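PDB 4OZU: coronin from Toxoplasma gondii, which probably binds actin filaments and contributes to host-cell invasion and egress by the parasite, this chain being its WD40 beta-propeller domain. Local coordinates for residues P10-L15 with A330-M335; L15-W20 with C292-Y297; G280-C285 with G300-V305. All blocks are in the same frame, centred on the assembly; numbering follows the deposited sequence. Where two conformers were deposited one is given.

Contact 1: P10-L15 with A330-M335; sequences PLIKNL and AEIGRM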
ATOM      1  N   PRO A  10      -2.911   3.806 -20.906  1.00 26.81           N
ATOM      2  CA  PRO A  10      -1.804   3.854 -21.867  1.00 27.00           C
ATOM      3  C   PRO A  10      -0.902   2.631 -21.821  1.00 31.14           C
ATOM      4  O   PRO A  10      -0.710   2.038 -20.757  1.00 27.35           O
ATOM      5  CB  PRO A  10      -1.022   5.096 -21.435  1.00 27.20           C
ATOM      6  CG  PRO A  10      -1.261   5.185 -19.976  1.00 30.39           C
ATOM      7  CD  PRO A  10      -2.663   4.678 -19.743  1.00 26.58           C
ATOM      8  N   LEU A  11      -0.359   2.263 -22.976  1.00 28.15           N
ATOM      9  CA  LEU A  11       0.719   1.296 -23.034  1.00 27.28           C
ATOM     10  C   LEU A  11       1.989   2.030 -22.655  1.00 34.25           C
ATOM     11  O   LEU A  11       2.292   3.078 -23.231  1.00 31.27           O
ATOM     12  CB  LEU A  11       0.847   0.682 -24.430  1.00 33.36           C
ATOM     13  CG  LEU A  11       2.059  -0.233 -24.626  1.00 36.17           C
ATOM     14  CD1 LEU A  11       1.891  -1.518 -23.831  1.00 41.91           C
ATOM     15  CD2 LEU A  11       2.274  -0.526 -26.099  1.00 43.46           C
ATOM     16  N   ILE A  12       2.722   1.493 -21.688  1.00 28.54           N
ATOM     17  CA  ILE A  12       3.936   2.142 -21.211  1.00 28.33           C
ATOM     18  C   ILE A  12       5.132   1.221 -21.393  1.00 25.96           C
ATOM     19  O   ILE A  12       5.345   0.304 -20.606  1.00 31.94           O
ATOM     20  CB  ILE A  12       3.811   2.556 -19.738  1.00 26.60           C
ATOM     21  CG1 ILE A  12       2.632   3.518 -19.572  1.00 26.25           C
ATOM     22  CG2 ILE A  12       5.108   3.213 -19.260  1.00 28.81           C
ATOM     23  CD1 ILE A  12       2.278   3.844 -18.137  1.00 27.42           C
ATOM     24  N   LYS A  13       5.908   1.482 -22.444  1.00 27.31           N
ATOM     25  CA  LYS A  13       7.101   0.704 -22.737  1.00 27.89           C
ATOM     26  C   LYS A  13       8.341   1.322 -22.109  1.00 32.23           C
ATOM     27  O   LYS A  13       9.354   0.652 -21.929  1.00 35.96           O
ATOM     28  CB  LYS A  13       7.300   0.585 -24.248  1.00 32.60           C
ATOM     29  CG  LYS A  13       6.377  -0.413 -24.925  1.00 58.24           C
ATOM     30  CD  LYS A  13       6.712  -0.532 -26.402  1.00 64.63           C
ATOM     31  CE  LYS A  13       6.033  -1.728 -27.043  1.00 81.86           C
ATOM     32  NZ  LYS A  13       6.443  -1.888 -28.465  1.00 89.59           N
ATOM     33  N   ASN A  14       8.246   2.607 -21.783  1.00 29.98           N
ATOM     34  CA  ASN A  14       9.371   3.367 -21.259  1.00 35.47           C
ATOM     35  C   ASN A  14       8.959   4.123 -20.014  1.00 30.03           C
ATOM     36  O   ASN A  14       7.979   4.860 -20.022  1.00 28.85           O
ATOM     37  CB  ASN A  14       9.896   4.349 -22.306  1.00 43.89           C
ATOM     38  CG  ASN A  14      10.193   3.682 -23.630  1.00 65.01           C
ATOM     39  OD1 ASN A  14       9.469   3.867 -24.609  1.00 51.93           O
ATOM     40  ND2 ASN A  14      11.267   2.905 -23.670  1.00 45.24           N
ATOM     41  N   LEU A  15       9.716   3.929 -18.944  1.00 27.46           N
ATOM     42  CA  LEU A  15       9.465   4.613 -17.688  1.00 27.95           C
ATOM     43  C   LEU A  15      10.767   4.640 -16.924  1.00 31.60           C
ATOM     44  O   LEU A  15      11.311   3.587 -16.607  1.00 29.36           O
ATOM     45  CB  LEU A  15       8.379   3.902 -16.886  1.00 22.91           C
ATOM     46  CG  LEU A  15       7.839   4.641 -15.668  1.00 24.42           C
ATOM     47  CD1 LEU A  15       6.940   5.780 -16.098  1.00 27.89           C
ATOM     48  CD2 LEU A  15       7.089   3.681 -14.749  1.00 26.47           C
ATOM     49  N   ALA A 330       5.091  14.556 -16.467  1.00 23.90           N
ATOM     50  CA  ALA A 330       4.790  13.206 -16.938  1.00 23.22           C
ATOM     51  C   ALA A 330       5.167  12.195 -15.863  1.00 23.18           C
ATOM     52  O   ALA A 330       5.548  11.059 -16.159  1.00 24.10           O
ATOM     53  CB  ALA A 330       5.515  12.900 -18.245  1.00 25.74           C
ATOM     54  N   GLU A 331       5.054  12.618 -14.609  1.00 28.23           N
ATOM     55  CA  GLU A 331       5.237  11.717 -13.478  1.00 22.21           C
ATOM     56  C   GLU A 331       3.988  10.866 -13.308  1.00 21.61           C
ATOM     57  O   GLU A 331       2.899  11.415 -13.161  1.00 24.79           O
ATOM     58  CB  GLU A 331       5.509  12.511 -12.196  1.00 20.67           C
ATOM     59  CG  GLU A 331       5.757  11.647 -10.968  1.00 25.35           C
ATOM     60  CD  GLU A 331       5.897  12.468  -9.701  1.00 29.10           C
ATOM     61  OE1 GLU A 331       4.962  13.246  -9.387  1.00 25.05           O
ATOM     62  OE2 GLU A 331       6.938  12.336  -9.019  1.00 26.33           O
ATOM     63  N   ILE A 332       4.126   9.539 -13.312  1.00 24.68           N
ATOM     64  CA  ILE A 332       2.958   8.677 -13.112  1.00 23.99           C
ATOM     65  C   ILE A 332       2.945   8.031 -11.725  1.00 22.99           C
ATOM     66  O   ILE A 332       1.898   7.608 -11.240  1.00 23.00           O
ATOM     67  CB  ILE A 332       2.859   7.581 -14.194  1.00 31.26           C
ATOM     68  CG1 ILE A 332       3.993   6.569 -14.081  1.00 47.46           C
ATOM     69  CG2 ILE A 332       2.836   8.215 -15.589  1.00 32.24           C
ATOM     70  CD1 ILE A 332       3.761   5.333 -14.915  1.00 71.60           C
ATOM     71  N   GLY A 333       4.109   7.958 -11.092  1.00 20.10           N
ATOM     72  CA  GLY A 333       4.203   7.458  -9.732  1.00 21.82           C
ATOM     73  C   GLY A 333       5.394   8.055  -9.018  1.00 23.49           C
ATOM     74  O   GLY A 333       6.312   8.589  -9.659  1.00 22.07           O
ATOM     75  N   ARG A 334       5.377   7.989  -7.692  1.00 23.75           N
ATOM     76  CA  ARG A 334       6.506   8.469  -6.902  1.00 20.80           C
ATOM     77  C   ARG A 334       6.684   7.637  -5.647  1.00 19.55           C
ATOM     78  O   ARG A 334       5.746   7.448  -4.867  1.00 20.68           O
ATOM     79  CB  ARG A 334       6.330   9.946  -6.531  1.00 22.93           C
ATOM     80  CG  ARG A 334       7.597  10.579  -5.968  1.00 22.87           C
ATOM     81  CD  ARG A 334       7.335  11.963  -5.372  1.00 25.97           C
ATOM     82  NE  ARG A 334       6.543  12.817  -6.256  1.00 23.67           N
ATOM     83  CZ  ARG A 334       5.878  13.897  -5.852  1.00 24.90           C
ATOM     84  NH1 ARG A 334       5.919  14.277  -4.579  1.00 24.21           N
ATOM     85  NH2 ARG A 334       5.172  14.606  -6.720  1.00 25.86           N
ATOM     86  N   MET A 335       7.894   7.124  -5.478  1.00 22.36           N
ATOM     87  CA  MET A 335       8.267   6.412  -4.267  1.00 23.37           C
ATOM     88  C   MET A 335       8.945   7.367  -3.297  1.00 21.41           C
ATOM     89  O   MET A 335       9.734   8.212  -3.703  1.00 24.51           O
ATOM     90  CB  MET A 335       9.202   5.252  -4.596  1.00 21.86           C
ATOM     91  CG  MET A 335       9.683   4.463  -3.392  1.00 28.25           C
ATOM     92  SD  MET A 335      11.031   3.342  -3.822  1.00 36.91           S
ATOM     93  CE  MET A 335      10.206   2.236  -4.955  1.00 93.50           C
TER
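In the blade that closes the WD40 propeller, I12 and L15 of the loop leading into strand 16-25 meet I332 of strand 331-339, and they do so through aliphatic carbons, mostly methyls. The end of I332 is the common point: its CD1 lies 3.4 Å from L15 CD1, tighter than usual van der Waals contact. The second methyl of L15 reaches the same atom, with CD2 to I332 CD1 at 3.7 Å, so the leucine fork takes that methyl between its two branches. I12 approaches tip to tip, its CD1 3.8 Å from I332 CD1. The isoleucine in the strand presents CD1 in this direction because CG1 occupies the crowded position between backbone N and carbonyl carbon (chi1 67°). Branched aliphatic chains suit this buried place, since they fill it without bringing in a polar group.

I332 and G333 both face F349 and form a classic beta bulge, an irregularity in the antiparallel pairing of strands 331-339 and 343-350. Just beside it, the E331 side chain sets off away from the 10-15 loop, and R334 grips its carboxylate side-on. R334 NE bonds to E331 OE2 at 2.8 Å and R334 NH2 to E331 OE1 at 3.0 Å; both oxygens lie near the guanidinium plane, although NE is somewhat out of the carboxylate plane. S348 OG and the backbone N of D326 also bond to that carboxylate, which probably helps it stay charged. The loop itself is held against strand 291-298 by Q296, whose side-chain amide bonds to P10 O and I12 N.

Contact 2: L15-W20 with C292-Y297; sequences LYAEAW and CRYYQY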
ATOM      1  N   LEU A  15       9.716   3.929 -18.944  1.00 27.46           N
ATOM      2  CA  LEU A  15       9.465   4.613 -17.688  1.00 27.95           C
ATOM      3  C   LEU A  15      10.767   4.640 -16.924  1.00 31.60           C
ATOM      4  O   LEU A  15      11.311   3.587 -16.607  1.00 29.36           O
ATOM      5  CB  LEU A  15       8.379   3.902 -16.886  1.00 22.91           C
ATOM      6  CG  LEU A  15       7.839   4.641 -15.668  1.00 24.42           C
ATOM      7  CD1 LEU A  15       6.940   5.780 -16.098  1.00 27.89           C
ATOM      8  CD2 LEU A  15       7.089   3.681 -14.749  1.00 26.47           C
ATOM      9  N   TYR A  16      11.287   5.830 -16.648  1.00 27.23           N
ATOM     10  CA  TYR A  16      12.569   5.921 -15.969  1.00 36.33           C
ATOM     11  C   TYR A  16      12.417   6.494 -14.571  1.00 30.97           C
ATOM     12  O   TYR A  16      11.544   7.320 -14.298  1.00 27.98           O
ATOM     13  CB  TYR A  16      13.568   6.745 -16.797  1.00 30.43           C
ATOM     14  CG  TYR A  16      13.294   8.224 -16.913  1.00 27.58           C
ATOM     15  CD1 TYR A  16      12.558   8.732 -17.977  1.00 29.41           C
ATOM     16  CD2 TYR A  16      13.817   9.121 -15.993  1.00 36.70           C
ATOM     17  CE1 TYR A  16      12.331  10.093 -18.107  1.00 31.07           C
ATOM     18  CE2 TYR A  16      13.592  10.483 -16.111  1.00 46.38           C
ATOM     19  CZ  TYR A  16      12.851  10.963 -17.172  1.00 33.58           C
ATOM     20  OH  TYR A  16      12.622  12.315 -17.302  1.00 33.23           O
ATOM     21  N   ALA A  17      13.262   5.999 -13.678  1.00 25.04           N
ATOM     22  CA  ALA A  17      13.279   6.441 -12.298  1.00 25.00           C
ATOM     23  C   ALA A  17      14.246   7.609 -12.149  1.00 27.89           C
ATOM     24  O   ALA A  17      15.388   7.526 -12.597  1.00 30.42           O
ATOM     25  CB  ALA A  17      13.676   5.297 -11.382  1.00 27.77           C
ATOM     26  N   GLU A  18      13.784   8.691 -11.533  1.00 25.70           N
ATOM     27  CA  GLU A  18      14.644   9.849 -11.270  1.00 26.76           C
ATOM     28  C   GLU A  18      14.582  10.223  -9.792  1.00 26.53           C
ATOM     29  O   GLU A  18      13.543  10.653  -9.289  1.00 32.07           O
ATOM     30  CB  GLU A  18      14.232  11.036 -12.138  1.00 28.85           C
ATOM     31  CG  GLU A  18      15.095  12.268 -11.918  1.00 31.73           C
ATOM     32  CD  GLU A  18      14.861  13.343 -12.960  1.00 54.75           C
ATOM     33  OE1 GLU A  18      13.700  13.763 -13.138  1.00 75.76           O
ATOM     34  OE2 GLU A  18      15.844  13.766 -13.602  1.00 60.08           O
ATOM     35  N   ALA A  19      15.688  10.012  -9.089  1.00 26.09           N
ATOM     36  CA  ALA A  19      15.797  10.439  -7.703  1.00 30.15           C
ATOM     37  C   ALA A  19      15.874  11.962  -7.657  1.00 29.28           C
ATOM     38  O   ALA A  19      16.661  12.562  -8.376  1.00 31.41           O
ATOM     39  CB  ALA A  19      17.021   9.818  -7.046  1.00 33.13           C
ATOM     40  N   TRP A  20      15.050  12.580  -6.818  1.00 28.49           N
ATOM     41  CA  TRP A  20      15.087  14.028  -6.647  1.00 33.47           C
ATOM     42  C   TRP A  20      16.423  14.489  -6.080  1.00 33.75           C
ATOM     43  O   TRP A  20      17.049  13.787  -5.294  1.00 27.81           O
ATOM     44  CB  TRP A  20      13.979  14.495  -5.710  1.00 25.72           C
ATOM     45  CG  TRP A  20      12.594  14.364  -6.245  1.00 27.36           C
ATOM     46  CD1 TRP A  20      12.152  13.486  -7.191  1.00 28.12           C
ATOM     47  CD2 TRP A  20      11.459  15.144  -5.855  1.00 25.41           C
ATOM     48  NE1 TRP A  20      10.803  13.669  -7.410  1.00 25.05           N
ATOM     49  CE2 TRP A  20      10.357  14.681  -6.603  1.00 28.75           C
ATOM     50  CE3 TRP A  20      11.267  16.185  -4.942  1.00 26.31           C
ATOM     51  CZ2 TRP A  20       9.084  15.229  -6.468  1.00 24.28           C
ATOM     52  CZ3 TRP A  20      10.003  16.725  -4.809  1.00 28.24           C
ATOM     53  CH2 TRP A  20       8.928  16.245  -5.566  1.00 27.22           C
ATOM     54  N   CYS A 292      14.820  -1.247  -7.189  0.60 32.66           N
ATOM     55  CA  CYS A 292      13.404  -1.557  -7.349  0.60 35.82           C
ATOM     56  C   CYS A 292      13.106  -1.728  -8.830  0.60 39.41           C
ATOM     57  O   CYS A 292      13.444  -0.853  -9.623  0.60 41.82           O
ATOM     58  CB  CYS A 292      12.527  -0.439  -6.775  0.60 27.13           C
ATOM     59  SG  CYS A 292      10.976  -0.231  -7.688  0.60109.12           S
ATOM     60  N   ARG A 293      12.493  -2.844  -9.213  1.00 33.49           N
ATOM     61  CA  ARG A 293      12.123  -3.034 -10.611  1.00 45.70           C
ATOM     62  C   ARG A 293      10.617  -2.987 -10.787  1.00 35.01           C
ATOM     63  O   ARG A 293       9.852  -3.211  -9.848  1.00 25.42           O
ATOM     64  CB  ARG A 293      12.687  -4.342 -11.159  1.00 52.74           C
ATOM     65  CG  ARG A 293      12.235  -5.594 -10.453  1.00 39.87           C
ATOM     66  CD  ARG A 293      12.908  -6.806 -11.079  1.00 55.97           C
ATOM     67  NE  ARG A 293      12.620  -6.899 -12.508  1.00 74.22           N
ATOM     68  CZ  ARG A 293      13.149  -7.803 -13.329  1.00 68.23           C
ATOM     69  NH1 ARG A 293      14.009  -8.706 -12.872  1.00 72.66           N
ATOM     70  NH2 ARG A 293      12.818  -7.800 -14.613  1.00 56.87           N
ATOM     71  N   TYR A 294      10.200  -2.662 -12.001  1.00 24.24           N
ATOM     72  CA  TYR A 294       8.792  -2.524 -12.288  1.00 22.69           C
ATOM     73  C   TYR A 294       8.407  -3.073 -13.651  1.00 23.26           C
ATOM     74  O   TYR A 294       9.228  -3.203 -14.568  1.00 26.29           O
ATOM     75  CB  TYR A 294       8.366  -1.061 -12.169  1.00 25.80           C
ATOM     76  CG  TYR A 294       9.372  -0.054 -12.656  1.00 23.10           C
ATOM     77  CD1 TYR A 294      10.387   0.395 -11.823  1.00 28.95           C
ATOM     78  CD2 TYR A 294       9.292   0.480 -13.942  1.00 21.35           C
ATOM     79  CE1 TYR A 294      11.308   1.334 -12.262  1.00 39.00           C
ATOM     80  CE2 TYR A 294      10.206   1.416 -14.382  1.00 27.54           C
ATOM     81  CZ  TYR A 294      11.209   1.841 -13.538  1.00 26.05           C
ATOM     82  OH  TYR A 294      12.120   2.777 -13.981  1.00 34.22           O
ATOM     83  N   TYR A 295       7.123  -3.401 -13.727  1.00 21.91           N
ATOM     84  CA  TYR A 295       6.494  -4.077 -14.844  1.00 26.22           C
ATOM     85  C   TYR A 295       5.238  -3.304 -15.192  1.00 20.60           C
ATOM     86  O   TYR A 295       4.736  -2.547 -14.358  1.00 24.09           O
ATOM     87  CB  TYR A 295       6.115  -5.514 -14.472  1.00 21.44           C
ATOM     88  CG  TYR A 295       7.246  -6.356 -13.944  1.00 24.44           C
ATOM     89  CD1 TYR A 295       7.672  -6.246 -12.628  1.00 29.96           C
ATOM     90  CD2 TYR A 295       7.879  -7.275 -14.761  1.00 26.31           C
ATOM     91  CE1 TYR A 295       8.712  -7.027 -12.148  1.00 26.76           C
ATOM     92  CE2 TYR A 295       8.917  -8.057 -14.296  1.00 27.04           C
ATOM     93  CZ  TYR A 295       9.331  -7.928 -12.992  1.00 30.03           C
ATOM     94  OH  TYR A 295      10.361  -8.717 -12.541  1.00 30.68           O
ATOM     95  N   GLN A 296       4.713  -3.500 -16.396  1.00 24.80           N
ATOM     96  CA  GLN A 296       3.348  -3.068 -16.672  1.00 21.65           C
ATOM     97  C   GLN A 296       2.457  -4.259 -16.927  1.00 21.76           C
ATOM     98  O   GLN A 296       2.769  -5.113 -17.748  1.00 21.69           O
ATOM     99  CB  GLN A 296       3.260  -2.123 -17.867  1.00 25.86           C
ATOM    100  CG  GLN A 296       1.880  -1.478 -17.930  1.00 22.09           C
ATOM    101  CD  GLN A 296       1.640  -0.637 -19.159  1.00 23.07           C
ATOM    102  OE1 GLN A 296       2.184  -0.902 -20.233  1.00 22.57           O
ATOM    103  NE2 GLN A 296       0.804   0.388 -19.010  1.00 23.64           N
ATOM    104  N   TYR A 297       1.340  -4.287 -16.208  1.00 21.41           N
ATOM    105  CA  TYR A 297       0.266  -5.234 -16.455  1.00 20.08           C
ATOM    106  C   TYR A 297      -0.695  -4.555 -17.415  1.00 22.54           C
ATOM    107  O   TYR A 297      -1.369  -3.596 -17.049  1.00 21.29           O
ATOM    108  CB  TYR A 297      -0.414  -5.618 -15.146  1.00 19.49           C
ATOM    109  CG  TYR A 297      -1.424  -6.746 -15.216  1.00 19.77           C
ATOM    110  CD1 TYR A 297      -1.156  -7.911 -15.915  1.00 21.43           C
ATOM    111  CD2 TYR A 297      -2.622  -6.663 -14.517  1.00 22.08           C
ATOM    112  CE1 TYR A 297      -2.078  -8.947 -15.955  1.00 26.05           C
ATOM    113  CE2 TYR A 297      -3.543  -7.685 -14.552  1.00 25.85           C
ATOM    114  CZ  TYR A 297      -3.266  -8.823 -15.264  1.00 23.04           C
ATOM    115  OH  TYR A 297      -4.186  -9.841 -15.281  1.00 28.28           O
TER
HETATM  116  O   HOH W   1      14.982   3.942 -14.752  1.00 28.29           O
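L15 and Y294 meet in two ways, through a hydrogen bond and through carbon packing. The phenol OH donates to L15 O at 2.9 Å; it comes from above the carbonyl plane, 40° out of it, with a C=O...donor angle of 127°. With respect to the tyrosine ring, the carbonyl oxygen lies at the edge, near its plane. The tight part of the contact is above that plane, out past the rim on the CD2-CE2 side, where L15 CD2 packs 3.9 Å from Y294 CE2. A chi1 of 37° places Y294 CG between its backbone N and carbonyl carbon and swings the long ring out toward strand 16-25. Tyrosine suits the place because its carbon ring can be buried while its hydroxyl reaches a main-chain acceptor at the far end.

Beyond the hydroxyl the fit is looser and water takes part. A17 CB approaches Y294 OH no nearer than 3.9 Å, and so small a side chain probably helps the backbone and its water to come close to the phenol. A17 N does not bond to the phenol directly; it donates instead to a water at 2.9 Å, which in turn donates to Y294 OH at 3.2 Å. The hydroxyl thus gives one bond to the protein and accepts one from solvent.

Y294 stands on strand 291-298, and its ring meets F349 of strand 343-350 edge-to-face and also touches the ring of Y283 on strand 281-286. Strand 16-25, meanwhile, pairs with 343-350 through Y16 and E18, so the contact spans the seam between the closing blade and the four-stranded blade before it.

Contact 3: G280-C285 with G300-V305; sequences GMLYVC and GTLRSV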
ATOM      1  N   GLY A 280      -1.544   0.405 -14.721  1.00 21.16           N
ATOM      2  CA  GLY A 280      -1.079  -0.969 -14.751  1.00 23.07           C
ATOM      3  C   GLY A 280       0.376  -1.157 -14.349  1.00 21.91           C
ATOM      4  O   GLY A 280       0.891  -2.274 -14.392  1.00 19.24           O
ATOM      5  N   MET A 281       1.050  -0.085 -13.947  1.00 18.69           N
ATOM      6  CA  MET A 281       2.418  -0.215 -13.459  1.00 21.96           C
ATOM      7  C   MET A 281       2.419  -1.019 -12.171  1.00 20.54           C
ATOM      8  O   MET A 281       1.575  -0.823 -11.283  1.00 20.05           O
ATOM      9  CB  MET A 281       3.077   1.145 -13.215  1.00 19.81           C
ATOM     10  CG  MET A 281       3.374   1.966 -14.457  1.00 25.24           C
ATOM     11  SD  MET A 281       4.206   1.090 -15.797  1.00 27.31           S
ATOM     12  CE  MET A 281       5.658   0.442 -14.976  1.00 26.31           C
ATOM     13  N   LEU A 282       3.379  -1.933 -12.082  1.00 19.61           N
ATOM     14  CA  LEU A 282       3.489  -2.834 -10.943  1.00 18.59           C
ATOM     15  C   LEU A 282       4.923  -2.817 -10.446  1.00 19.95           C
ATOM     16  O   LEU A 282       5.831  -3.282 -11.139  1.00 25.38           O
ATOM     17  CB  LEU A 282       3.056  -4.248 -11.344  1.00 20.45           C
ATOM     18  CG  LEU A 282       2.931  -5.326 -10.267  1.00 21.34           C
ATOM     19  CD1 LEU A 282       2.008  -4.901  -9.134  1.00 25.20           C
ATOM     20  CD2 LEU A 282       2.437  -6.616 -10.884  1.00 24.61           C
ATOM     21  N   TYR A 283       5.126  -2.251  -9.260  1.00 21.69           N
ATOM     22  CA  TYR A 283       6.462  -2.126  -8.685  1.00 20.61           C
ATOM     23  C   TYR A 283       6.680  -3.233  -7.656  1.00 21.19           C
ATOM     24  O   TYR A 283       5.767  -3.558  -6.904  1.00 23.66           O
ATOM     25  CB  TYR A 283       6.645  -0.753  -8.031  1.00 19.80           C
ATOM     26  CG  TYR A 283       6.297   0.425  -8.920  1.00 18.98           C
ATOM     27  CD1 TYR A 283       4.987   0.853  -9.039  1.00 21.08           C
ATOM     28  CD2 TYR A 283       7.274   1.107  -9.630  1.00 24.67           C
ATOM     29  CE1 TYR A 283       4.652   1.923  -9.839  1.00 19.20           C
ATOM     30  CE2 TYR A 283       6.950   2.187 -10.442  1.00 23.69           C
ATOM     31  CZ  TYR A 283       5.638   2.587 -10.541  1.00 21.45           C
ATOM     32  OH  TYR A 283       5.293   3.650 -11.339  1.00 22.21           O
ATOM     33  N   VAL A 284       7.874  -3.826  -7.640  1.00 22.31           N
ATOM     34  CA  VAL A 284       8.221  -4.810  -6.617  1.00 25.24           C
ATOM     35  C   VAL A 284       9.454  -4.317  -5.883  1.00 24.42           C
ATOM     36  O   VAL A 284      10.520  -4.146  -6.473  1.00 30.46           O
ATOM     37  CB  VAL A 284       8.442  -6.226  -7.212  1.00 32.36           C
ATOM     38  CG1 VAL A 284       7.122  -6.770  -7.745  1.00 40.97           C
ATOM     39  CG2 VAL A 284       9.489  -6.221  -8.317  1.00 27.72           C
ATOM     40  N   CYS A 285       9.283  -4.101  -4.582  0.51 25.16           N
ATOM     41  CA  CYS A 285      10.279  -3.452  -3.747  0.51 33.55           C
ATOM     42  C   CYS A 285      10.627  -4.313  -2.542  0.51 27.53           C
ATOM     43  O   CYS A 285       9.739  -4.740  -1.805  0.51 33.63           O
ATOM     44  CB  CYS A 285       9.755  -2.094  -3.278  0.51 45.00           C
ATOM     45  SG  CYS A 285       8.994  -1.115  -4.595  0.51 30.45           S
ATOM     46  N   GLY A 300      -3.788  -7.834 -19.999  1.00 33.32           N
ATOM     47  CA  GLY A 300      -3.749  -9.140 -19.361  1.00 29.46           C
ATOM     48  C   GLY A 300      -2.372  -9.779 -19.367  1.00 30.78           C
ATOM     49  O   GLY A 300      -2.211 -10.923 -18.935  1.00 29.22           O
ATOM     50  N   THR A 301      -1.380  -9.035 -19.850  1.00 32.68           N
ATOM     51  CA  THR A 301      -0.009  -9.522 -19.952  1.00 28.02           C
ATOM     52  C   THR A 301       0.913  -8.679 -19.087  1.00 28.78           C
ATOM     53  O   THR A 301       0.774  -7.457 -19.044  1.00 27.28           O
ATOM     54  CB  THR A 301       0.506  -9.473 -21.408  1.00 33.77           C
ATOM     55  OG1 THR A 301      -0.420 -10.136 -22.273  1.00 52.77           O
ATOM     56  CG2 THR A 301       1.866 -10.138 -21.521  1.00 66.09           C
ATOM     57  N   LEU A 302       1.864  -9.331 -18.421  1.00 24.23           N
ATOM     58  CA  LEU A 302       2.869  -8.632 -17.627  1.00 26.84           C
ATOM     59  C   LEU A 302       4.155  -8.463 -18.431  1.00 26.64           C
ATOM     60  O   LEU A 302       4.683  -9.434 -18.969  1.00 29.50           O
ATOM     61  CB  LEU A 302       3.147  -9.393 -16.329  1.00 27.98           C
ATOM     62  CG  LEU A 302       3.844  -8.618 -15.210  1.00 26.23           C
ATOM     63  CD1 LEU A 302       3.006  -7.436 -14.732  1.00 22.96           C
ATOM     64  CD2 LEU A 302       4.142  -9.554 -14.054  1.00 44.55           C
ATOM     65  N   ARG A 303       4.654  -7.230 -18.505  1.00 28.63           N
ATOM     66  CA  ARG A 303       5.863  -6.923 -19.264  1.00 29.78           C
ATOM     67  C   ARG A 303       6.857  -6.142 -18.415  1.00 25.61           C
ATOM     68  O   ARG A 303       6.486  -5.187 -17.738  1.00 26.67           O
ATOM     69  CB  ARG A 303       5.513  -6.125 -20.524  1.00 32.08           C
ATOM     70  CG  ARG A 303       4.533  -6.829 -21.450  1.00 62.94           C
ATOM     71  CD  ARG A 303       4.343  -6.057 -22.750  1.00 89.42           C
ATOM     72  NE  ARG A 303       3.209  -6.548 -23.533  1.00 89.76           N
ATOM     73  CZ  ARG A 303       1.933  -6.364 -23.207  1.00 86.00           C
ATOM     74  NH1 ARG A 303       1.609  -5.713 -22.098  1.00 57.14           N
ATOM     75  NH2 ARG A 303       0.973  -6.846 -23.985  1.00106.56           N
ATOM     76  N   SER A 304       8.118  -6.558 -18.452  1.00 28.39           N
ATOM     77  CA  SER A 304       9.177  -5.835 -17.769  1.00 27.99           C
ATOM     78  C   SER A 304       9.365  -4.489 -18.444  1.00 28.61           C
ATOM     79  O   SER A 304       9.400  -4.412 -19.675  1.00 31.41           O
ATOM     80  CB  SER A 304      10.486  -6.630 -17.794  1.00 32.13           C
ATOM     81  OG  SER A 304      11.466  -6.027 -16.962  1.00 40.43           O
ATOM     82  N   VAL A 305       9.490  -3.435 -17.646  1.00 27.45           N
ATOM     83  CA  VAL A 305       9.734  -2.102 -18.189  1.00 28.05           C
ATOM     84  C   VAL A 305      11.140  -1.636 -17.851  1.00 26.96           C
ATOM     85  O   VAL A 305      11.969  -1.464 -18.741  1.00 29.63           O
ATOM     86  CB  VAL A 305       8.717  -1.084 -17.665  1.00 26.15           C
ATOM     87  CG1 VAL A 305       9.061   0.323 -18.165  1.00 30.31           C
ATOM     88  CG2 VAL A 305       7.314  -1.478 -18.101  1.00 28.76           C
TER
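Strands 281-286 and 301-309 run in the same general sense, strongly splayed by the twist of the sheet, and do not pair, their CA atoms 8.9 Å apart at M281 and V305 and again at L282 and L302, because strand 291-298 lies between them. Each pair of side chains therefore has to reach across that middle strand. M281 does so with its terminal methyl, CE standing 4.0 Å from V305 CG2. Its CB does not point at the other strand; bends at chi2 (-48°) and chi3 (-55°) fold the chain over and bring the end there, a job for which the flexible, unbranched methionine is well suited. The two side chains cross at about a right angle. L282 and L302 cross in the same manner, L282 CD2 meeting L302 CD1 at 4.0 Å.

Neighbours in a strand point to alternate faces, so the two pairs lie on opposite sides of this four-stranded antiparallel sheet, one blade of the seven-bladed WD40 propeller. On one face M281 and V305 both touch L15, which belongs to the loop before strand 16-25 of the closing blade. On the other, L282 and L302 share F235 of strand 233-239, in the preceding blade. Apolar residues fit both faces because blades of a propeller stack face to face.

G280, just before strand 281-286, adopts phi 90°, where a CB would press against the carbonyl oxygen of the residue before. Along the outer strand 301-309 the exposed positions are polar. T301 CB sits 3.6 Å above the R303 guanidinium plane, toward its rim, while R303 NH1 bonds to H298 O. S304 OG is hydrogen-bonded to R293 NH2 of the middle strand.

How the contacts relate
Strand 291-298 connects the three sites, supplying Y294 to contact 2, lying between the strands of contact 3 and bordering the loop of contact 1. L15 is common to contacts 1 and 2, so one leucine serves both blades. Contacts 1 and 3 are buried and purely apolar across their segments, one within the closing blade and one within its neighbour; contact 2 joins those blades and, being only partly buried, adds a hydrogen bond and a bridging water. C285 of contact 3 and C292 of contact 2, a pair known to form a disulfide, stand on adjacent strands; each has two conformers, and in one pairing the sulfurs are too far apart to be bonded.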